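Local coordinates for protein probable transcriptional regulator phnF (Escherichia coli, PDB 2FA1) that is probably a transcriptional regulator of the GntR/HutC family, encoded in an operon for alkylphosphonate uptake and C-P lyase, seen here as its C-terminal effector-binding domain, at residues H35-L40 / P141-V146; L98-R104 / R130-D136. One frame throughout, in Å; residues are numbered along the deposited sequence. Where two conformers were deposited one is given.

Contact 1: residues H35-L40 / P141-V146; sequences HVADAL and PAEYSV
In the UTRA domain of PhnF, the effector-binding part of this GntR/HutC regulator, a short helix lies across one face of the antiparallel sheet, and Tyr144 on strand 143-150 meets it through Ala39 and His35. The axes of helix 35-40 and strand 143-146 come within 8.3 Å and cross at 133°. Ala39 sets its methyl squarely over the phenol ring: CB stands 3.5 Å from the ring centroid of Tyr144, close to the ring normal, a CH-pi contact. The ring reaches this place because Tyr144 CG lies anti to the backbone N (chi1 170°), which carries it away from the strand and under the helix. At its far end the ring turns an edge toward the face of the His35 imidazole, an offset edge-to-face pair with centroids 5.2 Å apart and planes at 77°. Val36 comes in at a slant, its CG2 4.1 Å from Tyr144 CD2, and Leu40 CD2 packs 4.1 Å from Tyr144 CB. At the start of segment 141-146, Pro141 lays its ring against the carbonyls of Ala39 and Leu40, CG being 3.3 Å from Ala39 O. A water donates to Leu40 O at 2.6 Å and, weakly, to Pro141 O. Ala142 and Glu143 both face Asn133, a classic beta bulge; the side chain of Glu143 leaves the backbone away from the helix, and its carboxylate is hydrogen-bonded to His67, His87 and Asn133. Tyr144 thus splits its chemistry: a carbon-lined ring face beneath the helix, and a hydroxyl hydrogen-bonded to Arg130 on the next strand. That bond should limit how the phenol can shift, so the helix rests on a ring tied to the sheet through its polar end.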
ATOM      1  N   HIS A  35     -21.280  -4.009  -1.409  1.00 26.63           N
ATOM      2  CA  HIS A  35     -19.973  -3.289  -1.313  1.00 26.26           C
ATOM      3  C   HIS A  35     -19.802  -2.311  -2.461  1.00 22.95           C
ATOM      4  O   HIS A  35     -19.300  -1.183  -2.251  1.00 23.78           O
ATOM      5  CB  HIS A  35     -18.693  -4.209  -1.008  1.00 28.38           C
ATOM      6  CG  HIS A  35     -17.849  -4.671  -2.194  1.00 35.21           C
ATOM      7  ND1 HIS A  35     -16.474  -4.475  -2.258  1.00 40.57           N
ATOM      8  CD2 HIS A  35     -18.150  -5.456  -3.262  1.00 39.61           C
ATOM      9  CE1 HIS A  35     -15.994  -5.027  -3.364  1.00 40.13           C
ATOM     10  NE2 HIS A  35     -16.994  -5.623  -3.996  1.00 38.58           N
ATOM     11  N   VAL A  36     -20.176  -2.756  -3.654  1.00 22.45           N
ATOM     12  CA  VAL A  36     -20.028  -1.894  -4.829  1.00 19.93           C
ATOM     13  C   VAL A  36     -20.975  -0.661  -4.736  1.00 20.60           C
ATOM     14  O   VAL A  36     -20.570   0.504  -4.999  1.00 19.82           O
ATOM     15  CB  VAL A  36     -20.263  -2.656  -6.162  1.00 20.38           C
ATOM     16  CG1 VAL A  36     -20.354  -1.663  -7.374  1.00 17.73           C
ATOM     17  CG2 VAL A  36     -19.162  -3.670  -6.401  1.00 18.56           C
ATOM     18  N   ALA A  37     -22.218  -0.932  -4.437  1.00 21.76           N
ATOM     19  CA  ALA A  37     -23.213   0.163  -4.216  1.00 24.06           C
ATOM     20  C   ALA A  37     -22.786   1.159  -3.107  1.00 24.59           C
ATOM     21  O   ALA A  37     -22.855   2.407  -3.284  1.00 25.59           O
ATOM     22  CB  ALA A  37     -24.571  -0.439  -3.937  1.00 23.65           C
ATOM     23  N   ASP A  38     -22.283   0.654  -1.966  1.00 23.85           N
ATOM     24  CA  ASP A  38     -21.720   1.570  -0.953  1.00 23.90           C
ATOM     25  C   ASP A  38     -20.596   2.389  -1.425  1.00 23.14           C
ATOM     26  O   ASP A  38     -20.519   3.538  -1.141  1.00 24.10           O
ATOM     27  CB  ASP A  38     -21.187   0.821   0.278  1.00 25.02           C
ATOM     28  CG  ASP A  38     -22.282   0.525   1.332  1.00 32.60           C
ATOM     29  OD1 ASP A  38     -23.320   1.260   1.358  1.00 40.97           O
ATOM     30  OD2 ASP A  38     -22.107  -0.467   2.080  1.00 36.27           O
ATOM     31  N   ALA A  39     -19.660   1.799  -2.177  1.00 20.31           N
ATOM     32  CA  ALA A  39     -18.566   2.555  -2.644  1.00 18.92           C
ATOM     33  C   ALA A  39     -18.978   3.706  -3.608  1.00 17.56           C
ATOM     34  O   ALA A  39     -18.365   4.768  -3.594  1.00 21.02           O
ATOM     35  CB  ALA A  39     -17.612   1.567  -3.359  1.00 19.56           C
ATOM     36  N   LEU A  40     -19.918   3.380  -4.508  1.00 18.03           N
ATOM     37  CA  LEU A  40     -20.360   4.279  -5.605  1.00 17.81           C
ATOM     38  C   LEU A  40     -21.435   5.218  -5.084  1.00 21.66           C
ATOM     39  O   LEU A  40     -21.845   6.120  -5.809  1.00 24.16           O
ATOM     40  CB  LEU A  40     -20.980   3.452  -6.737  1.00 16.47           C
ATOM     41  CG  LEU A  40     -19.808   2.835  -7.572  1.00 14.82           C
ATOM     42  CD1 LEU A  40     -20.438   1.894  -8.594  1.00 17.90           C
ATOM     43  CD2 LEU A  40     -18.914   3.807  -8.151  1.00 16.54           C
ATOM     44  N   PRO A 141     -18.748   9.270  -6.533  1.00 35.00           N
ATOM     45  CA  PRO A 141     -17.578   8.775  -7.318  1.00 31.18           C
ATOM     46  C   PRO A 141     -18.025   8.296  -8.709  1.00 26.70           C
ATOM     47  O   PRO A 141     -19.224   8.008  -8.895  1.00 25.93           O
ATOM     48  CB  PRO A 141     -17.027   7.586  -6.511  1.00 31.75           C
ATOM     49  CG  PRO A 141     -17.790   7.579  -5.218  1.00 34.59           C
ATOM     50  CD  PRO A 141     -19.007   8.488  -5.305  1.00 34.42           C
ATOM     51  N   ALA A 142     -17.061   8.223  -9.629  1.00 22.82           N
ATOM     52  CA  ALA A 142     -17.329   7.768 -10.983  1.00 18.87           C
ATOM     53  C   ALA A 142     -17.073   6.268 -11.017  1.00 17.87           C
ATOM     54  O   ALA A 142     -17.762   5.534 -11.721  1.00 15.76           O
ATOM     55  CB  ALA A 142     -16.452   8.496 -12.022  1.00 19.00           C
ATOM     56  N   GLU A 143     -16.066   5.819 -10.260  1.00 15.89           N
ATOM     57  CA  GLU A 143     -15.553   4.436 -10.494  1.00 14.42           C
ATOM     58  C   GLU A 143     -15.006   3.901  -9.167  1.00 15.43           C
ATOM     59  O   GLU A 143     -14.343   4.673  -8.445  1.00 15.87           O
ATOM     60  CB  GLU A 143     -14.419   4.398 -11.496  1.00 15.24           C
ATOM     61  CG  GLU A 143     -13.800   2.928 -11.769  1.00 16.73           C
ATOM     62  CD  GLU A 143     -12.350   2.934 -12.087  1.00 23.52           C
ATOM     63  OE1 GLU A 143     -11.882   2.030 -12.769  1.00 22.14           O
ATOM     64  OE2 GLU A 143     -11.557   3.750 -11.591  1.00 28.38           O
ATOM     65  N   TYR A 144     -15.307   2.625  -8.902  1.00 13.25           N
ATOM     66  CA  TYR A 144     -14.751   1.916  -7.730  1.00 13.58           C
ATOM     67  C   TYR A 144     -13.949   0.766  -8.371  1.00 14.41           C
ATOM     68  O   TYR A 144     -14.547   0.038  -9.198  1.00 13.71           O
ATOM     69  CB  TYR A 144     -15.906   1.306  -6.995  1.00 13.91           C
ATOM     70  CG  TYR A 144     -15.555   0.340  -5.892  1.00 13.88           C
ATOM     71  CD1 TYR A 144     -14.525   0.681  -4.982  1.00 14.63           C
ATOM     72  CD2 TYR A 144     -16.230  -0.849  -5.747  1.00 16.24           C
ATOM     73  CE1 TYR A 144     -14.227  -0.204  -3.824  1.00 15.08           C
ATOM     74  CE2 TYR A 144     -15.899  -1.739  -4.639  1.00 16.37           C
ATOM     75  CZ  TYR A 144     -14.919  -1.387  -3.725  1.00 18.92           C
ATOM     76  OH  TYR A 144     -14.593  -2.207  -2.632  1.00 19.76           O
ATOM     77  N   SER A 145     -12.688   0.592  -7.920  1.00 13.52           N
ATOM     78  CA  SER A 145     -11.935  -0.529  -8.523  1.00 13.67           C
ATOM     79  C   SER A 145     -11.318  -1.336  -7.412  1.00 14.82           C
ATOM     80  O   SER A 145     -10.927  -0.786  -6.371  1.00 12.49           O
ATOM     81  CB  SER A 145     -10.887  -0.037  -9.472  1.00 17.49           C
ATOM     82  OG  SER A 145      -9.805   0.535  -8.832  1.00 18.56           O
ATOM     83  N   VAL A 146     -11.182  -2.638  -7.650  1.00 12.93           N
ATOM     84  CA  VAL A 146     -10.596  -3.500  -6.651  1.00 11.97           C
ATOM     85  C   VAL A 146      -9.549  -4.324  -7.401  1.00 13.48           C
ATOM     86  O   VAL A 146      -9.947  -5.116  -8.279  1.00 13.19           O
ATOM     87  CB  VAL A 146     -11.655  -4.485  -6.143  1.00 13.16           C
ATOM     88  CG1 VAL A 146     -11.052  -5.503  -5.007  1.00 16.04           C
ATOM     89  CG2 VAL A 146     -12.970  -3.750  -5.661  1.00 16.86           C
TER
HETATM   90  O   HOH W   1     -22.438   6.965  -8.150  1.00 27.26           O

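Contact 2: residues L98-R104 / R130-D136; sequences LRRSQTR and RTLNHRD
Arg99 and His134 pair through two backbone hydrogen bonds in an antiparallel ladder at one edge of the chain's six-stranded sheet, Arg99 N to His134 O at 2.9 Å and His134 N to Arg99 O at 2.8 Å. A classic beta bulge interrupts the ladder where Ser101 and Gln102 both face Leu132. Leu132 O takes a firm bond from Ser101 N at 2.7 Å and a weak one from Gln102 N, and regular pairing resumes with Leu132 N to Gln102 O and the two bonds between Arg104 and Arg130. On the face carrying Arg100, Thr131 and Asn133, the Arg100 chain bends at chi2 (95°) and chi3, which lays its guanidinium over Thr131 CG2, 3.7 Å from NH1. Arg100 NH1 also donates to Thr103 OG1 at 2.9 Å, the acceptor lying almost exactly in the guanidinium plane; the same hydroxyl is hydrogen-bonded to His160 of the second subunit. Further out, Gln16 bonds both Arg100 NE and Asn133 OD1, bridging the two strands, while Asn133 ND2 is hydrogen-bonded to Glu143 on the neighbouring strand. The sheet runs on into the second subunit beside Gln102-Arg104. Arg104 and Arg130 stand close on the other face, and Glu155 of the second subunit forms salt bridges to both, OE1 with Arg104 NH1 and OE2 with Arg130 NH2.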
ATOM      1  N   LEU A  98      -9.942  10.470 -14.636  1.00 25.34           N
ATOM      2  CA  LEU A  98     -10.402  10.227 -13.307  1.00 26.56           C
ATOM      3  C   LEU A  98      -9.311  10.575 -12.311  1.00 26.27           C
ATOM      4  O   LEU A  98      -8.115  10.350 -12.600  1.00 28.36           O
ATOM      5  CB  LEU A  98     -10.713   8.727 -13.170  1.00 25.39           C
ATOM      6  CG  LEU A  98     -11.732   8.324 -14.179  1.00 25.22           C
ATOM      7  CD1 LEU A  98     -11.744   6.756 -14.373  1.00 24.69           C
ATOM      8  CD2 LEU A  98     -12.995   8.872 -13.644  1.00 20.24           C
ATOM      9  N   ARG A  99      -9.707  11.135 -11.182  0.50 26.90           N
ATOM     10  CA  ARG A  99      -8.780  11.428 -10.097  0.50 27.56           C
ATOM     11  C   ARG A  99      -9.259  10.758  -8.812  0.50 26.84           C
ATOM     12  O   ARG A  99     -10.443  10.738  -8.477  0.50 27.79           O
ATOM     13  CB  ARG A  99      -8.654  12.934  -9.881  0.50 28.14           C
ATOM     14  CG  ARG A  99      -7.945  13.644 -11.013  0.50 30.34           C
ATOM     15  CD  ARG A  99      -6.434  13.483 -10.922  0.50 33.50           C
ATOM     16  NE  ARG A  99      -5.814  13.332 -12.237  0.50 36.56           N
ATOM     17  CZ  ARG A  99      -6.298  13.827 -13.378  0.50 35.01           C
ATOM     18  NH1 ARG A  99      -7.411  14.564 -13.400  0.50 35.94           N
ATOM     19  NH2 ARG A  99      -5.639  13.604 -14.503  0.50 35.34           N
ATOM     20  N   ARG A 100      -8.280  10.258  -8.096  1.00 27.38           N
ATOM     21  CA  ARG A 100      -8.450   9.402  -6.929  1.00 26.49           C
ATOM     22  C   ARG A 100      -8.945  10.188  -5.696  1.00 25.83           C
ATOM     23  O   ARG A 100      -8.406  11.254  -5.367  1.00 27.39           O
ATOM     24  CB  ARG A 100      -7.091   8.807  -6.689  1.00 25.51           C
ATOM     25  CG  ARG A 100      -6.942   7.854  -5.528  1.00 28.87           C
ATOM     26  CD  ARG A 100      -7.083   6.411  -5.904  1.00 29.08           C
ATOM     27  NE  ARG A 100      -6.229   6.062  -7.039  1.00 28.16           N
ATOM     28  CZ  ARG A 100      -5.056   5.468  -6.923  1.00 27.80           C
ATOM     29  NH1 ARG A 100      -4.668   5.054  -5.734  1.00 24.61           N
ATOM     30  NH2 ARG A 100      -4.295   5.210  -8.014  1.00 26.65           N
ATOM     31  N   SER A 101      -9.941   9.699  -5.005  1.00 24.00           N
ATOM     32  CA  SER A 101     -10.235  10.318  -3.726  1.00 25.12           C
ATOM     33  C   SER A 101      -9.717   9.523  -2.564  1.00 24.55           C
ATOM     34  O   SER A 101      -9.224  10.098  -1.560  1.00 24.70           O
ATOM     35  CB  SER A 101     -11.715  10.609  -3.487  1.00 25.32           C
ATOM     36  OG  SER A 101     -12.503   9.461  -3.357  1.00 28.22           O
ATOM     37  N   GLN A 102      -9.874   8.208  -2.654  1.00 21.64           N
ATOM     38  CA  GLN A 102      -9.542   7.405  -1.482  1.00 19.92           C
ATOM     39  C   GLN A 102      -8.901   6.124  -1.990  1.00 17.55           C
ATOM     40  O   GLN A 102      -9.223   5.656  -3.081  1.00 15.83           O
ATOM     41  CB  GLN A 102     -10.857   6.997  -0.798  1.00 20.43           C
ATOM     42  CG  GLN A 102     -11.647   8.133  -0.222  1.00 29.54           C
ATOM     43  CD  GLN A 102     -12.737   7.627   0.706  1.00 35.90           C
ATOM     44  OE1 GLN A 102     -12.995   8.226   1.759  1.00 44.68           O
ATOM     45  NE2 GLN A 102     -13.359   6.494   0.350  1.00 39.11           N
ATOM     46  N   THR A 103      -7.956   5.580  -1.184  1.00 17.38           N
ATOM     47  CA  THR A 103      -7.278   4.301  -1.506  1.00 16.21           C
ATOM     48  C   THR A 103      -7.323   3.490  -0.207  1.00 15.95           C
ATOM     49  O   THR A 103      -7.140   4.084   0.898  1.00 14.85           O
ATOM     50  CB  THR A 103      -5.817   4.493  -1.947  1.00 18.66           C
ATOM     51  OG1 THR A 103      -5.720   5.389  -3.072  1.00 18.61           O
ATOM     52  CG2 THR A 103      -5.169   3.127  -2.356  1.00 19.74           C
ATOM     53  N   ARG A 104      -7.607   2.170  -0.319  1.00 10.88           N
ATOM     54  CA  ARG A 104      -7.461   1.272   0.850  1.00 11.44           C
ATOM     55  C   ARG A 104      -6.541   0.131   0.398  1.00 12.64           C
ATOM     56  O   ARG A 104      -6.825  -0.457  -0.642  1.00 13.85           O
ATOM     57  CB  ARG A 104      -8.741   0.737   1.323  1.00 11.67           C
ATOM     58  CG  ARG A 104      -9.573   1.827   2.073  1.00 16.76           C
ATOM     59  CD  ARG A 104     -10.762   1.109   2.815  1.00 19.96           C
ATOM     60  NE  ARG A 104     -11.214   1.994   3.862  1.00 27.77           N
ATOM     61  CZ  ARG A 104     -11.017   1.825   5.182  1.00 25.89           C
ATOM     62  NH1 ARG A 104     -10.400   0.758   5.707  1.00 22.71           N
ATOM     63  NH2 ARG A 104     -11.481   2.768   5.983  1.00 29.57           N
ATOM     64  N   ARG A 130      -7.945  -0.929  -3.233  1.00 13.57           N
ATOM     65  CA  ARG A 130      -9.358  -0.592  -3.593  1.00 14.64           C
ATOM     66  C   ARG A 130      -9.371   0.913  -3.655  1.00 15.21           C
ATOM     67  O   ARG A 130      -8.765   1.621  -2.792  1.00 15.34           O
ATOM     68  CB  ARG A 130     -10.358  -1.054  -2.546  1.00 14.71           C
ATOM     69  CG  ARG A 130     -10.418  -2.614  -2.364  1.00 17.33           C
ATOM     70  CD  ARG A 130     -11.543  -3.072  -1.557  1.00 23.19           C
ATOM     71  NE  ARG A 130     -11.295  -2.798  -0.161  1.00 24.23           N
ATOM     72  CZ  ARG A 130     -12.167  -2.248   0.693  1.00 30.83           C
ATOM     73  NH1 ARG A 130     -13.390  -1.917   0.334  1.00 26.75           N
ATOM     74  NH2 ARG A 130     -11.803  -2.096   1.969  1.00 29.30           N
ATOM     75  N   THR A 131      -9.937   1.445  -4.742  1.00 15.69           N
ATOM     76  CA  THR A 131      -9.842   2.891  -4.950  1.00 16.57           C
ATOM     77  C   THR A 131     -11.180   3.473  -5.379  1.00 14.37           C
ATOM     78  O   THR A 131     -11.908   2.836  -6.041  1.00 13.83           O
ATOM     79  CB  THR A 131      -8.755   3.265  -5.981  1.00 17.66           C
ATOM     80  OG1 THR A 131      -9.115   2.872  -7.306  1.00 21.82           O
ATOM     81  CG2 THR A 131      -7.381   2.564  -5.725  1.00 16.64           C
ATOM     82  N   LEU A 132     -11.483   4.713  -4.965  1.00 16.48           N
ATOM     83  CA  LEU A 132     -12.618   5.501  -5.435  1.00 18.05           C
ATOM     84  C   LEU A 132     -12.061   6.669  -6.234  1.00 19.04           C
ATOM     85  O   LEU A 132     -11.089   7.388  -5.803  1.00 19.55           O
ATOM     86  CB  LEU A 132     -13.387   6.108  -4.240  1.00 18.15           C
ATOM     87  CG  LEU A 132     -14.353   5.119  -3.650  1.00 26.02           C
ATOM     88  CD1 LEU A 132     -15.073   5.853  -2.495  1.00 30.98           C
ATOM     89  CD2 LEU A 132     -15.375   4.627  -4.678  1.00 25.25           C
ATOM     90  N   ASN A 133     -12.640   6.847  -7.436  1.00 20.07           N
ATOM     91  CA  ASN A 133     -12.128   7.789  -8.421  1.00 20.29           C
ATOM     92  C   ASN A 133     -13.318   8.627  -8.874  1.00 21.48           C
ATOM     93  O   ASN A 133     -14.486   8.180  -8.822  1.00 21.19           O
ATOM     94  CB  ASN A 133     -11.532   7.075  -9.651  1.00 20.42           C
ATOM     95  CG  ASN A 133     -10.289   6.287  -9.321  1.00 24.41           C
ATOM     96  OD1 ASN A 133      -9.289   6.794  -8.818  1.00 25.07           O
ATOM     97  ND2 ASN A 133     -10.343   4.984  -9.604  1.00 24.70           N
ATOM     98  N   HIS A 134     -12.998   9.880  -9.200  1.00 23.80           N
ATOM     99  CA  HIS A 134     -14.023  10.940  -9.419  1.00 25.04           C
ATOM    100  C   HIS A 134     -13.672  11.678 -10.691  1.00 24.18           C
ATOM    101  O   HIS A 134     -12.502  11.727 -11.074  1.00 24.62           O
ATOM    102  CB  HIS A 134     -13.949  11.938  -8.232  1.00 25.76           C
ATOM    103  CG  HIS A 134     -14.578  11.388  -6.973  1.00 30.57           C
ATOM    104  ND1 HIS A 134     -13.877  10.600  -6.074  1.00 32.21           N
ATOM    105  CD2 HIS A 134     -15.844  11.471  -6.492  1.00 33.21           C
ATOM    106  CE1 HIS A 134     -14.687  10.245  -5.087  1.00 31.62           C
ATOM    107  NE2 HIS A 134     -15.879  10.758  -5.308  1.00 36.29           N
ATOM    108  N   ARG A 135     -14.709  12.122 -11.396  1.00 27.67           N
ATOM    109  CA  ARG A 135     -14.516  13.111 -12.466  1.00 31.70           C
ATOM    110  C   ARG A 135     -14.370  14.408 -11.689  1.00 33.54           C
ATOM    111  O   ARG A 135     -15.239  14.760 -10.833  1.00 34.58           O
ATOM    112  CB  ARG A 135     -15.725  13.244 -13.389  1.00 31.12           C
ATOM    113  CG  ARG A 135     -16.112  12.005 -14.081  1.00 29.41           C
ATOM    114  CD  ARG A 135     -17.380  12.237 -14.961  1.00 34.75           C
ATOM    115  NE  ARG A 135     -17.210  13.441 -15.772  1.00 32.32           N
ATOM    116  CZ  ARG A 135     -17.978  13.784 -16.811  1.00 33.47           C
ATOM    117  NH1 ARG A 135     -19.024  13.037 -17.142  1.00 24.45           N
ATOM    118  NH2 ARG A 135     -17.700  14.912 -17.486  1.00 35.33           N
ATOM    119  N   ASP A 136     -13.246  15.058 -11.939  0.50 35.60           N
ATOM    120  CA  ASP A 136     -13.021  16.457 -11.544  0.50 37.74           C
ATOM    121  C   ASP A 136     -14.215  17.074 -10.814  0.50 38.58           C
ATOM    122  O   ASP A 136     -15.191  17.531 -11.442  0.50 39.62           O
ATOM    123  CB  ASP A 136     -12.659  17.283 -12.773  0.50 37.04           C
ATOM    124  CG  ASP A 136     -11.170  17.265 -13.075  0.50 38.07           C
ATOM    125  OD1 ASP A 136     -10.547  18.354 -12.973  0.50 39.60           O
ATOM    126  OD2 ASP A 136     -10.629  16.187 -13.413  0.50 32.82           O
TER

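In the fold
Contact 2 is nested inside the loop that contact 1 closes: helix 34-40 comes first, then strands 98-109 and 125-135, then strand 143-150. Their centres lie about 9 Å apart, each about 11 Å from the centre of the chain, within the UTRA domain. Strands 143-150, 125-135 and 98-109 are consecutive neighbours in one antiparallel sheet, so contact 2 joins its last two strands while contact 1 sets a helix against the third. Asn133 ties them directly, and Leu132 packs against Ala39. Because both contacts also touch the second subunit, this half of the sheet, together with helix 34-40, takes part in the dimer interface.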